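Local structure of lipoprotein (Streptococcus pneumoniae serotype 4, 6JF1) at residues S36-E39 against E40-W43. The protein probably serves as the substrate-binding lipoprotein of an ABC importer, capturing L-methionine for uptake into the cell. Sequence-based numbering, arbitrary orientation.
With ZN (zinc ion), chain D.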
loop_
_atom_site.group_PDB
_atom_site.type_symbol
_atom_site.label_atom_id
_atom_site.label_comp_id
_atom_site.label_asym_id
_atom_site.label_seq_id
_atom_site.Cartn_x
_atom_site.Cartn_y
_atom_site.Cartn_z
ATOM N N SER A 36 10.969 2.736 3.738
ATOM C CA SER A 36 12.122 3.071 4.594
ATOM C C SER A 36 12.649 1.853 5.355
ATOM O O SER A 36 12.035 0.801 5.403
ATOM C CB SER A 36 11.717 4.147 5.575
ATOM O OG SER A 36 11.515 5.354 4.866
ATOM N N GLY A 37 13.810 2.044 5.973
ATOM C CA GLY A 37 14.476 1.000 6.742
ATOM C C GLY A 37 14.800 -0.221 5.897
ATOM O O GLY A 37 15.322 -0.155 4.785
ATOM N N SER A 38 14.482 -1.375 6.432
ATOM C CA SER A 38 14.924 -2.567 5.780
ATOM C C SER A 38 13.848 -3.125 4.821
ATOM O O SER A 38 14.007 -4.247 4.358
ATOM C CB SER A 38 15.284 -3.569 6.864
ATOM O OG SER A 38 16.307 -3.023 7.681
ATOM N N GLU A 39 12.774 -2.378 4.532
ATOM C CA GLU A 39 11.576 -2.967 3.891
ATOM C C GLU A 39 11.838 -3.349 2.430
ATOM O O GLU A 39 11.096 -4.124 1.879
ATOM C CB GLU A 39 10.339 -2.080 4.086
ATOM C CG GLU A 39 10.069 -1.899 5.565
ATOM C CD GLU A 39 8.862 -1.098 6.006
ATOM O OE1 GLU A 39 8.348 -0.314 5.203
ATOM O OE2 GLU A 39 8.455 -1.269 7.183
ATOM N N GLU A 40 12.907 -2.861 1.835
ATOM C CA GLU A 40 13.157 -3.165 0.418
ATOM C C GLU A 40 14.157 -4.318 0.269
ATOM O O GLU A 40 14.550 -4.619 -0.848
ATOM C CB GLU A 40 13.590 -1.884 -0.287
ATOM C CG GLU A 40 12.435 -0.890 -0.225
ATOM C CD GLU A 40 12.769 0.443 -0.840
ATOM O OE1 GLU A 40 13.989 0.741 -0.932
ATOM O OE2 GLU A 40 11.818 1.155 -1.251
ATOM N N LYS A 41 14.566 -4.933 1.389
ATOM C CA LYS A 41 15.580 -5.970 1.335
ATOM C C LYS A 41 15.093 -7.177 0.529
ATOM O O LYS A 41 15.912 -7.885 -0.046
ATOM C CB LYS A 41 16.070 -6.355 2.733
ATOM C CG LYS A 41 16.940 -5.306 3.404
ATOM C CD LYS A 41 18.360 -5.314 2.940
ATOM C CE LYS A 41 19.112 -4.068 3.372
ATOM N NZ LYS A 41 19.191 -3.941 4.850
ATOM N N ARG A 42 13.779 -7.377 0.425
ATOM C CA ARG A 42 13.265 -8.468 -0.388
ATOM C C ARG A 42 13.874 -8.416 -1.794
ATOM O O ARG A 42 14.164 -9.463 -2.374
ATOM C CB ARG A 42 11.723 -8.445 -0.496
ATOM C CG ARG A 42 11.133 -7.220 -1.205
ATOM C CD ARG A 42 9.627 -7.058 -0.936
ATOM N NE ARG A 42 9.437 -6.527 0.418
ATOM C CZ ARG A 42 8.291 -6.425 1.091
ATOM N NH1 ARG A 42 7.167 -6.913 0.584
ATOM N NH2 ARG A 42 8.290 -5.882 2.299
ATOM N N TRP A 43 14.054 -7.206 -2.325
ATOM C CA TRP A 43 14.548 -7.019 -3.662
ATOM C C TRP A 43 16.046 -7.345 -3.787
ATOM O O TRP A 43 16.511 -7.825 -4.850
ATOM C CB TRP A 43 14.243 -5.595 -4.130
ATOM C CG TRP A 43 12.770 -5.373 -4.260
ATOM C CD1 TRP A 43 12.028 -4.472 -3.558
ATOM C CD2 TRP A 43 11.868 -6.050 -5.160
ATOM N NE1 TRP A 43 10.706 -4.590 -3.922
ATOM C CE2 TRP A 43 10.583 -5.515 -4.927
ATOM C CE3 TRP A 43 12.016 -7.029 -6.145
ATOM C CZ2 TRP A 43 9.456 -5.950 -5.627
ATOM C CZ3 TRP A 43 10.910 -7.447 -6.854
ATOM C CH2 TRP A 43 9.641 -6.922 -6.594
HETATM ZN ZN ZN D . 14.049 2.553 -1.846
HETATM O O HOH W 1 13.327 0.313 2.779
HETATM O O HOH W 2 15.567 -1.733 2.619
HETATM O O HOH W 3 11.707 -6.502 2.299
HETATM O O HOH W 4 15.838 2.846 -2.160
#
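The carbonyl oxygen of Glu39 is gripped by the Arg42 guanidinium and a water. Arg42 NE donates a hydrogen bond to Glu39 O at 3.3 Å, almost in line with the C=O bond (172°), the oxygen lying somewhat out of the guanidinium plane; a weak bond from NH2 joins it. A bridging water donates to the same oxygen and accepts from both N and NE of Arg42, joining the loop to the first turn of the helix. With chi1 at 64°, CG of Arg42 sits between its backbone N and carbonyl carbon, and a bend at chi3 brings the guanidinium edge back to the carbonyl. NH2 also forms a salt bridge with Asp272.

One residue earlier, Lys41 N bonds to Ser38 O at 3.1 Å, closing a type I turn; the donor lies well above the carbonyl plane. Lys41 CG packs against Ser38 O at 3.3 Å. Two waters link Gly37 O to Glu40 N, one of them only weakly bonded to the latter.

Both glutamates meet Arg35 but end differently. Glu39 OE1 forms a salt bridge with Arg35 NE and OE2 a hydrogen bond with Thr207 OG1, while the extended side chain of Glu40 carries OE1 to the zinc ion at 2.0 Å; a water also binds this metal, and Glu40 OE2 accepts from Arg35 N. A type II' turn, with Gly37 at positive phi, followed by this type I turn leads from strand 27-33 into helix 41-50, a strand-loop-helix connection of the NlpA-family binding protein that supplies Glu40 to a zinc site shared with Glu61.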